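Local coordinates for 2-Cys Peroxiredoxin (Plasmodium vivax SaI-1, PDB 2I81), which probably reduces hydrogen peroxide and other hydroperoxides through a reactive cysteine thiol, as a thiol-dependent peroxidase of the malaria parasite, at residues A[87-92]-A[116-121]; A[56-61]-A[143-148]; A[73-78]-A[166-171]. All coordinates share one frame; numbering follows the deposited sequence.

How the contacts relate
Contacts 1 and 2 belong to the same sheet: strand 54-59 runs beside strand 87-93, and Cys92 N meets Tyr58 O at 2.8 Å. The centres of contacts 1 and 2 are about 10 Å apart; that of contact 3, on the helices covering one side of the sheet, is about 12 Å from each. His118 of contact 1 bridges the other two, its NE2 2.8 Å from Tyr58 OH and its ND1 2.9 Å from Asp76 OD2 of contact 3. Contact 2 reaches contact 3 through Arg166, whose NH1 makes a weak hydrogen bond, 2.8 Å, to Ala144 O. Arg143 of contact 2 touches Cys68, probably the peroxidatic cysteine by its place in the family's motif.

Contact 1. Residues A[87-92]-A[116-121]; sequences VELLGC and IKHTLL
Gly91 and Cys92 pair in parallel with Leu120 and Leu121 in a buried contact inside the central sheet, and just before them Leu89 packs on His118, still in the loop. The two strands diverge by 35°, and the pairing is firm only at the Gly91 end. There Leu121 N gives a short, nearly straight bond to Gly91 O (2.6 Å), while Gly91 N donates to Thr119 O at 3.2 Å, in the carbonyl plane. Towards the other end side chains take over from backbone. Leu89 sets CD1 over the centre of the His118 ring, 3.4 Å from its centroid and 9° off the normal, a CH-pi contact; Ile116 CD1, from the same segment as the ring, covers the opposite face near the rim. With chi1 at 71°, His118 CG stands between its own backbone N and carbonyl carbon, and the ring's rotation is fixed by NE2 bonding Tyr58 OH and ND1 bonding Asp76 OD2. These strands are the two parallel members of a beta-alpha-beta unit completed by helix 97-104, within the thioredoxin-like core of the peroxiredoxin fold. On the face shared with Cys92 and Leu121, Leu90 lies alongside Thr119 and points the same way, CD2 being 3.8 Å from Thr119 CB. On the other face Leu120 CD2 rests 4.0 Å from Gly91 CA. A water hydrogen-bonds Thr119 OG1 at 2.8 Å and, weakly, Glu88 OE2 (3.4 Å).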
loop_
_atom_site.group_PDB
_atom_site.type_symbol
_atom_site.label_atom_id
_atom_site.label_comp_id
_atom_site.label_asym_id
_atom_site.label_seq_id
_atom_site.Cartn_x
_atom_site.Cartn_y
_atom_site.Cartn_z
ATOM N N VAL A 87 -15.637 41.754 -19.926
ATOM C CA VAL A 87 -14.613 40.876 -19.357
ATOM C C VAL A 87 -13.778 41.583 -18.288
ATOM O O VAL A 87 -13.379 42.740 -18.451
ATOM C CB VAL A 87 -13.712 40.171 -20.435
ATOM C CG1 VAL A 87 -14.515 39.796 -21.677
ATOM C CG2 VAL A 87 -12.520 41.024 -20.821
ATOM N N GLU A 88 -13.548 40.878 -17.185
ATOM C CA GLU A 88 -12.681 41.363 -16.122
ATOM C C GLU A 88 -11.250 40.918 -16.397
ATOM O O GLU A 88 -10.980 39.732 -16.611
ATOM C CB GLU A 88 -13.157 40.863 -14.753
ATOM C CG GLU A 88 -12.300 41.327 -13.569
ATOM C CD GLU A 88 -12.535 42.781 -13.170
ATOM O OE1 GLU A 88 -13.615 43.332 -13.468
ATOM O OE2 GLU A 88 -11.628 43.372 -12.545
ATOM N N LEU A 89 -10.346 41.891 -16.390
ATOM C CA LEU A 89 -8.941 41.675 -16.696
ATOM C C LEU A 89 -8.150 41.535 -15.395
ATOM O O LEU A 89 -8.113 42.464 -14.582
ATOM C CB LEU A 89 -8.425 42.851 -17.537
ATOM C CG LEU A 89 -7.328 42.715 -18.603
ATOM C CD1 LEU A 89 -5.953 43.018 -18.033
ATOM C CD2 LEU A 89 -7.341 41.359 -19.314
ATOM N N LEU A 90 -7.533 40.371 -15.198
ATOM C CA LEU A 90 -6.783 40.086 -13.972
ATOM C C LEU A 90 -5.370 39.589 -14.268
ATOM O O LEU A 90 -5.189 38.527 -14.868
ATOM C CB LEU A 90 -7.525 39.060 -13.101
ATOM C CG LEU A 90 -8.955 39.338 -12.614
ATOM C CD1 LEU A 90 -9.502 38.121 -11.880
ATOM C CD2 LEU A 90 -9.022 40.571 -11.720
ATOM N N GLY A 91 -4.374 40.367 -13.849
ATOM C CA GLY A 91 -2.973 39.964 -13.957
ATOM C C GLY A 91 -2.548 39.183 -12.734
ATOM O O GLY A 91 -3.009 39.464 -11.628
ATOM N N CYS A 92 -1.671 38.202 -12.922
ATOM C CA CYS A 92 -1.241 37.357 -11.813
ATOM C C CYS A 92 0.230 36.977 -11.900
ATOM O O CYS A 92 0.702 36.504 -12.935
ATOM C CB CYS A 92 -2.106 36.096 -11.733
ATOM S SG CYS A 92 -1.833 35.082 -10.264
ATOM N N ILE A 116 -1.416 51.608 -13.676
ATOM C CA ILE A 116 -2.367 50.805 -14.459
ATOM C C ILE A 116 -3.741 50.710 -13.783
ATOM O O ILE A 116 -3.842 50.754 -12.553
ATOM C CB ILE A 116 -1.825 49.385 -14.802
ATOM C CG1 ILE A 116 -1.694 48.517 -13.545
ATOM C CG2 ILE A 116 -0.500 49.477 -15.562
ATOM C CD1 ILE A 116 -1.956 47.046 -13.788
ATOM N N LYS A 117 -4.789 50.572 -14.594
ATOM C CA LYS A 117 -6.172 50.631 -14.107
ATOM C C LYS A 117 -6.780 49.295 -13.663
ATOM O O LYS A 117 -7.748 49.285 -12.898
ATOM C CB LYS A 117 -7.083 51.280 -15.155
ATOM C CG LYS A 117 -6.946 52.794 -15.275
ATOM C CD LYS A 117 -7.877 53.365 -16.348
ATOM C CE LYS A 117 -9.329 53.452 -15.877
ATOM N NZ LYS A 117 -9.531 54.486 -14.821
ATOM N N HIS A 118 -6.236 48.178 -14.143
ATOM C CA HIS A 118 -6.807 46.869 -13.812
ATOM C C HIS A 118 -6.132 46.197 -12.615
ATOM O O HIS A 118 -5.038 46.587 -12.199
ATOM C CB HIS A 118 -6.838 45.942 -15.035
ATOM C CG HIS A 118 -5.490 45.464 -15.474
ATOM N ND1 HIS A 118 -4.728 46.139 -16.402
ATOM C CD2 HIS A 118 -4.772 44.373 -15.117
ATOM C CE1 HIS A 118 -3.596 45.486 -16.597
ATOM N NE2 HIS A 118 -3.598 44.411 -15.829
ATOM N N THR A 119 -6.805 45.181 -12.081
ATOM C CA THR A 119 -6.405 44.512 -10.846
ATOM C C THR A 119 -5.221 43.561 -11.052
ATOM O O THR A 119 -5.161 42.834 -12.046
ATOM C CB THR A 119 -7.607 43.747 -10.237
ATOM O OG1 THR A 119 -8.730 44.631 -10.115
ATOM C CG2 THR A 119 -7.272 43.176 -8.868
ATOM N N LEU A 120 -4.283 43.586 -10.106
ATOM C CA LEU A 120 -3.150 42.661 -10.105
ATOM C C LEU A 120 -3.200 41.724 -8.903
ATOM O O LEU A 120 -3.219 42.170 -7.753
ATOM C CB LEU A 120 -1.819 43.418 -10.141
ATOM C CG LEU A 120 -1.480 44.232 -11.395
ATOM C CD1 LEU A 120 -0.189 45.004 -11.175
ATOM C CD2 LEU A 120 -1.375 43.356 -12.642
ATOM N N LEU A 121 -3.220 40.424 -9.186
ATOM C CA LEU A 121 -3.305 39.396 -8.156
ATOM C C LEU A 121 -1.923 38.980 -7.668
ATOM O O LEU A 121 -0.949 39.014 -8.424
ATOM C CB LEU A 121 -4.058 38.164 -8.676
ATOM C CG LEU A 121 -5.464 38.321 -9.270
ATOM C CD1 LEU A 121 -5.966 36.978 -9.788
ATOM C CD2 LEU A 121 -6.445 38.902 -8.257
HETATM O O HOH W 1 -10.871 43.148 -9.223
#

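Contact 2. Residues A[56-61]-A[143-148]; sequences LLYFYP and RAFVLI
Leu57 and Val146 form a hydrogen-bonded antiparallel pair: Val146 N gives to Leu57 O at 2.8 Å and Leu57 N to Val146 O. Two residues on, Phe59 N binds Ala144 O at 2.9 Å. The return bond is poorer: Ala144 N approaches Phe59 O at 3.3 Å from 36° out of the carbonyl plane. Tyr58 and Phe145 make a non-hydrogen-bonded pair in which Tyr58 CB meets the edge of the Phe145 ring, 3.5 Å from CE2. Leu56 crosses the same ring obliquely with CD2, 3.6 Å from Phe145 CD2. Residues 56-59 and 143-148 run antiparallel, at 170°, within strands 54-59 and 140-148, deep in the mixed central sheet of the peroxiredoxin core. On the face bearing Leu57 and Val146, Phe59 CD1 lies 3.8 Å from Ala144 CB, and Leu57 CD2 covers one face of the Phe59 ring near the rim. Val146 CG2 stands beside the backbone N (CG1 anti to it, chi1 180°), which turns it to the edge of that ring. Past the strand end, Pro61 CD sits over a face of the Arg143 guanidinium, 3.6 Å from NH1. Outside this shell, NH1 makes a salt bridge to Glu71 and NH2 binds Leu162 O. Arg143 also touches Cys68, consistent with the arginine that peroxiredoxins keep beside the peroxidatic cysteine. Arg166 makes a cation-pi contact with the Phe145 ring, and Ile171 packs on it.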
loop_
_atom_site.group_PDB
_atom_site.type_symbol
_atom_site.label_atom_id
_atom_site.label_comp_id
_atom_site.label_asym_id
_atom_site.label_seq_id
_atom_site.Cartn_x
_atom_site.Cartn_y
_atom_site.Cartn_z
ATOM N N LEU A 56 -10.537 37.228 -17.821
ATOM C CA LEU A 56 -9.275 36.971 -18.496
ATOM C C LEU A 56 -8.163 36.992 -17.453
ATOM O O LEU A 56 -7.656 38.055 -17.082
ATOM C CB LEU A 56 -9.020 37.989 -19.614
ATOM C CG LEU A 56 -8.038 37.592 -20.726
ATOM C CD1 LEU A 56 -8.360 38.333 -22.013
ATOM C CD2 LEU A 56 -6.584 37.824 -20.326
ATOM N N LEU A 57 -7.811 35.805 -16.969
ATOM C CA LEU A 57 -6.708 35.650 -16.039
ATOM C C LEU A 57 -5.432 35.520 -16.857
ATOM O O LEU A 57 -5.294 34.585 -17.652
ATOM C CB LEU A 57 -6.912 34.404 -15.172
ATOM C CG LEU A 57 -6.477 34.403 -13.701
ATOM C CD1 LEU A 57 -6.551 32.990 -13.125
ATOM C CD2 LEU A 57 -5.090 35.004 -13.479
ATOM N N TYR A 58 -4.506 36.458 -16.678
ATOM C CA TYR A 58 -3.212 36.360 -17.346
ATOM C C TYR A 58 -2.053 36.280 -16.360
ATOM O O TYR A 58 -1.968 37.066 -15.414
ATOM C CB TYR A 58 -3.014 37.471 -18.393
ATOM C CG TYR A 58 -2.638 38.842 -17.870
ATOM C CD1 TYR A 58 -3.618 39.788 -17.571
ATOM C CD2 TYR A 58 -1.300 39.208 -17.711
ATOM C CE1 TYR A 58 -3.275 41.053 -17.105
ATOM C CE2 TYR A 58 -0.947 40.468 -17.240
ATOM C CZ TYR A 58 -1.939 41.386 -16.942
ATOM O OH TYR A 58 -1.599 42.635 -16.479
ATOM N N PHE A 59 -1.180 35.302 -16.583
ATOM C CA PHE A 59 -0.015 35.092 -15.737
ATOM C C PHE A 59 1.225 35.684 -16.397
ATOM O O PHE A 59 1.350 35.677 -17.623
ATOM C CB PHE A 59 0.209 33.597 -15.482
ATOM C CG PHE A 59 -0.917 32.917 -14.749
ATOM C CD1 PHE A 59 -1.977 32.345 -15.449
ATOM C CD2 PHE A 59 -0.906 32.823 -13.359
ATOM C CE1 PHE A 59 -3.018 31.706 -14.777
ATOM C CE2 PHE A 59 -1.942 32.184 -12.678
ATOM C CZ PHE A 59 -3.000 31.625 -13.388
ATOM N N TYR A 60 2.131 36.201 -15.576
ATOM C CA TYR A 60 3.450 36.622 -16.031
ATOM C C TYR A 60 4.458 36.237 -14.951
ATOM O O TYR A 60 4.117 36.250 -13.767
ATOM C CB TYR A 60 3.482 38.126 -16.334
ATOM C CG TYR A 60 3.169 39.021 -15.157
ATOM C CD1 TYR A 60 1.850 39.311 -14.806
ATOM C CD2 TYR A 60 4.192 39.592 -14.402
ATOM C CE1 TYR A 60 1.558 40.136 -13.727
ATOM C CE2 TYR A 60 3.912 40.419 -13.326
ATOM C CZ TYR A 60 2.594 40.687 -12.991
ATOM O OH TYR A 60 2.314 41.506 -11.923
ATOM N N PRO A 61 5.679 35.941 -15.300
ATOM C CA PRO A 61 6.629 35.492 -14.307
ATOM C C PRO A 61 6.933 36.425 -13.143
ATOM O O PRO A 61 6.853 36.014 -12.038
ATOM C CB PRO A 61 7.851 35.186 -15.136
ATOM C CG PRO A 61 7.645 35.788 -16.349
ATOM C CD PRO A 61 6.250 35.830 -16.629
ATOM N N ARG A 143 3.885 32.617 -19.143
ATOM C CA ARG A 143 2.998 33.623 -19.732
ATOM C C ARG A 143 1.735 32.970 -20.264
ATOM O O ARG A 143 1.733 32.409 -21.364
ATOM C CB ARG A 143 3.701 34.388 -20.848
ATOM C CG ARG A 143 4.802 35.258 -20.341
ATOM C CD ARG A 143 5.541 35.953 -21.456
ATOM N NE ARG A 143 6.896 36.256 -21.017
ATOM C CZ ARG A 143 7.209 37.188 -20.120
ATOM N NH1 ARG A 143 6.268 37.942 -19.563
ATOM N NH2 ARG A 143 8.476 37.375 -19.780
ATOM N N ALA A 144 0.663 33.040 -19.483
ATOM C CA ALA A 144 -0.553 32.312 -19.823
ATOM C C ALA A 144 -1.804 33.176 -19.898
ATOM O O ALA A 144 -2.015 34.056 -19.066
ATOM C CB ALA A 144 -0.764 31.157 -18.856
ATOM N N PHE A 145 -2.623 32.910 -20.912
ATOM C CA PHE A 145 -3.970 33.457 -20.986
ATOM C C PHE A 145 -4.971 32.377 -20.623
ATOM O O PHE A 145 -4.924 31.269 -21.160
ATOM C CB PHE A 145 -4.284 33.976 -22.391
ATOM C CG PHE A 145 -3.783 35.366 -22.661
ATOM C CD1 PHE A 145 -3.447 35.750 -23.954
ATOM C CD2 PHE A 145 -3.639 36.291 -21.631
ATOM C CE1 PHE A 145 -2.987 37.036 -24.221
ATOM C CE2 PHE A 145 -3.177 37.579 -21.887
ATOM C CZ PHE A 145 -2.852 37.951 -23.184
ATOM N N VAL A 146 -5.866 32.700 -19.696
ATOM C CA VAL A 146 -6.980 31.821 -19.374
ATOM C C VAL A 146 -8.262 32.630 -19.492
ATOM O O VAL A 146 -8.475 33.587 -18.742
ATOM C CB VAL A 146 -6.863 31.208 -17.954
ATOM C CG1 VAL A 146 -8.053 30.301 -17.662
ATOM C CG2 VAL A 146 -5.558 30.432 -17.798
ATOM N N LEU A 147 -9.104 32.253 -20.449
ATOM C CA LEU A 147 -10.388 32.913 -20.630
ATOM C C LEU A 147 -11.504 32.076 -20.019
ATOM O O LEU A 147 -11.772 30.955 -20.459
ATOM C CB LEU A 147 -10.655 33.201 -22.110
ATOM C CG LEU A 147 -11.834 34.119 -22.454
ATOM C CD1 LEU A 147 -11.772 35.452 -21.712
ATOM C CD2 LEU A 147 -11.869 34.353 -23.945
ATOM N N ILE A 148 -12.141 32.634 -18.996
ATOM C CA ILE A 148 -13.198 31.949 -18.268
ATOM C C ILE A 148 -14.522 32.639 -18.576
ATOM O O ILE A 148 -14.635 33.860 -18.440
ATOM C CB ILE A 148 -12.914 31.955 -16.743
ATOM C CG1 ILE A 148 -11.527 31.366 -16.454
ATOM C CG2 ILE A 148 -13.986 31.182 -15.988
ATOM C CD1 ILE A 148 -10.915 31.816 -15.135
#

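Contact 3. Residues A[73-78]-A[166-171]; sequences IALDKA and RSVDEI
Arg166 NH1 is approached by two backbone carbonyls, making weak hydrogen bonds to Ala144 O and Phe59 O, while NH2 forms a salt bridge with Glu71. Two residues on, Val168 meets Leu75 and Ala78. The meeting itself is entirely apolar and small, made by methyl groups. Val168 carries most of it. Its CG2, held anti to its backbone N while CG1 takes the place between N and the carbonyl carbon (chi1 52°), reaches into the corner between Ala78 CB at 3.9 Å and Leu75 CD2 at 4.1 Å. Leu75 and Val168 lie alongside each other with opposed directions. The same Leu75 CD2 also meets Ile171 CD1 at 4.0 Å, the Ile171 chain standing roughly perpendicular to that of Leu75; Ile171 has an almost eclipsed chi1 of 17°, so the placing of its CD1 deserves some reserve. A helix starts on each side: Ser167 is the N-cap of helix 168-184 and Ala78 that of helix 79-84. A second subunit lies close by, with its Asn191 against Ser167 and Val168 and its Ala190 against Ala74. Phe82 of helix 79-84 touches Leu75, Val168 and Ile171 together, while Leu75 rests on Tyr58 and Ile171 on Leu56, both of strand 54-59, so helices 67-77 and 168-184 meet on the face of the sheet that carries Leu56 and Tyr58.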
loop_
_atom_site.group_PDB
_atom_site.type_symbol
_atom_site.label_atom_id
_atom_site.label_comp_id
_atom_site.label_asym_id
_atom_site.label_seq_id
_atom_site.Cartn_x
_atom_site.Cartn_y
_atom_site.Cartn_z
ATOM N N ILE A 73 1.150 46.866 -19.675
ATOM C CA ILE A 73 0.825 48.189 -20.212
ATOM C C ILE A 73 -0.025 48.086 -21.484
ATOM O O ILE A 73 -0.980 48.849 -21.656
ATOM C CB ILE A 73 2.099 49.044 -20.450
ATOM C CG1 ILE A 73 2.749 49.407 -19.110
ATOM C CG2 ILE A 73 1.775 50.320 -21.234
ATOM C CD1 ILE A 73 4.223 49.757 -19.205
ATOM N N ALA A 74 0.315 47.137 -22.356
ATOM C CA ALA A 74 -0.450 46.907 -23.583
ATOM C C ALA A 74 -1.893 46.485 -23.308
ATOM O O ALA A 74 -2.810 46.919 -24.009
ATOM C CB ALA A 74 0.242 45.886 -24.471
ATOM N N LEU A 75 -2.090 45.648 -22.291
ATOM C CA LEU A 75 -3.429 45.191 -21.916
ATOM C C LEU A 75 -4.241 46.292 -21.236
ATOM O O LEU A 75 -5.461 46.368 -21.419
ATOM C CB LEU A 75 -3.352 43.948 -21.022
ATOM C CG LEU A 75 -2.953 42.630 -21.697
ATOM C CD1 LEU A 75 -2.370 41.660 -20.682
ATOM C CD2 LEU A 75 -4.123 41.996 -22.446
ATOM N N ASP A 76 -3.564 47.137 -20.458
ATOM C CA ASP A 76 -4.226 48.238 -19.761
ATOM C C ASP A 76 -4.680 49.335 -20.726
ATOM O O ASP A 76 -5.719 49.964 -20.507
ATOM C CB ASP A 76 -3.327 48.824 -18.670
ATOM C CG ASP A 76 -4.114 49.583 -17.617
ATOM O OD1 ASP A 76 -3.812 50.774 -17.391
ATOM O OD2 ASP A 76 -5.042 48.993 -17.020
ATOM N N LYS A 77 -3.898 49.561 -21.783
ATOM C CA LYS A 77 -4.277 50.497 -22.843
ATOM C C LYS A 77 -5.556 50.057 -23.557
ATOM O O LYS A 77 -6.345 50.893 -24.003
ATOM C CB LYS A 77 -3.144 50.649 -23.860
ATOM C CG LYS A 77 -2.101 51.690 -23.491
ATOM C CD LYS A 77 -0.960 51.699 -24.501
ATOM C CE LYS A 77 -0.310 53.075 -24.606
ATOM N NZ LYS A 77 0.376 53.497 -23.343
ATOM N N ALA A 78 -5.753 48.743 -23.655
ATOM C CA ALA A 78 -6.919 48.176 -24.329
ATOM C C ALA A 78 -8.052 47.848 -23.353
ATOM O O ALA A 78 -8.983 47.115 -23.698
ATOM C CB ALA A 78 -6.514 46.935 -25.123
ATOM N N ARG A 166 2.895 38.119 -25.723
ATOM C CA ARG A 166 1.659 37.783 -26.436
ATOM C C ARG A 166 0.925 38.965 -27.075
ATOM O O ARG A 166 1.281 40.130 -26.875
ATOM C CB ARG A 166 0.698 36.926 -25.592
ATOM C CG ARG A 166 0.565 37.302 -24.129
ATOM C CD ARG A 166 1.244 36.260 -23.260
ATOM N NE ARG A 166 0.438 35.923 -22.089
ATOM C CZ ARG A 166 0.611 36.433 -20.873
ATOM N NH1 ARG A 166 -0.183 36.054 -19.882
ATOM N NH2 ARG A 166 1.573 37.316 -20.639
ATOM N N SER A 167 -0.103 38.627 -27.852
ATOM C CA SER A 167 -0.864 39.590 -28.635
ATOM C C SER A 167 -2.222 39.884 -28.010
ATOM O O SER A 167 -2.978 38.965 -27.681
ATOM C CB SER A 167 -1.047 39.074 -30.065
ATOM O OG SER A 167 -1.798 39.983 -30.851
ATOM N N VAL A 168 -2.525 41.171 -27.853
ATOM C CA VAL A 168 -3.823 41.598 -27.331
ATOM C C VAL A 168 -4.931 41.546 -28.396
ATOM O O VAL A 168 -6.082 41.246 -28.074
ATOM C CB VAL A 168 -3.757 42.981 -26.588
ATOM C CG1 VAL A 168 -3.070 44.047 -27.463
ATOM C CG2 VAL A 168 -5.172 43.453 -26.165
ATOM N N ASP A 169 -4.586 41.819 -29.656
ATOM C CA ASP A 169 -5.554 41.699 -30.755
ATOM C C ASP A 169 -6.095 40.274 -30.842
ATOM O O ASP A 169 -7.266 40.065 -31.181
ATOM C CB ASP A 169 -4.930 42.097 -32.098
ATOM C CG ASP A 169 -4.470 43.545 -32.126
ATOM O OD1 ASP A 169 -5.309 44.449 -31.920
ATOM O OD2 ASP A 169 -3.268 43.779 -32.370
ATOM N N GLU A 170 -5.235 39.306 -30.518
ATOM C CA GLU A 170 -5.606 37.895 -30.571
ATOM C C GLU A 170 -6.572 37.434 -29.477
ATOM O O GLU A 170 -7.548 36.756 -29.797
ATOM C CB GLU A 170 -4.378 36.981 -30.661
ATOM C CG GLU A 170 -4.715 35.491 -30.827
ATOM C CD GLU A 170 -5.572 35.176 -32.056
ATOM O OE1 GLU A 170 -6.346 34.192 -31.987
ATOM O OE2 GLU A 170 -5.477 35.896 -33.083
ATOM N N ILE A 171 -6.360 37.774 -28.217
ATOM C CA ILE A 171 -7.351 37.384 -27.214
ATOM C C ILE A 171 -8.647 38.075 -27.383
ATOM O O ILE A 171 -9.656 37.561 -27.019
ATOM C CB ILE A 171 -6.989 37.543 -25.703
ATOM C CG1 ILE A 171 -5.842 38.443 -25.438
ATOM C CG2 ILE A 171 -7.146 36.274 -24.909
ATOM C CD1 ILE A 171 -6.238 39.707 -25.010
#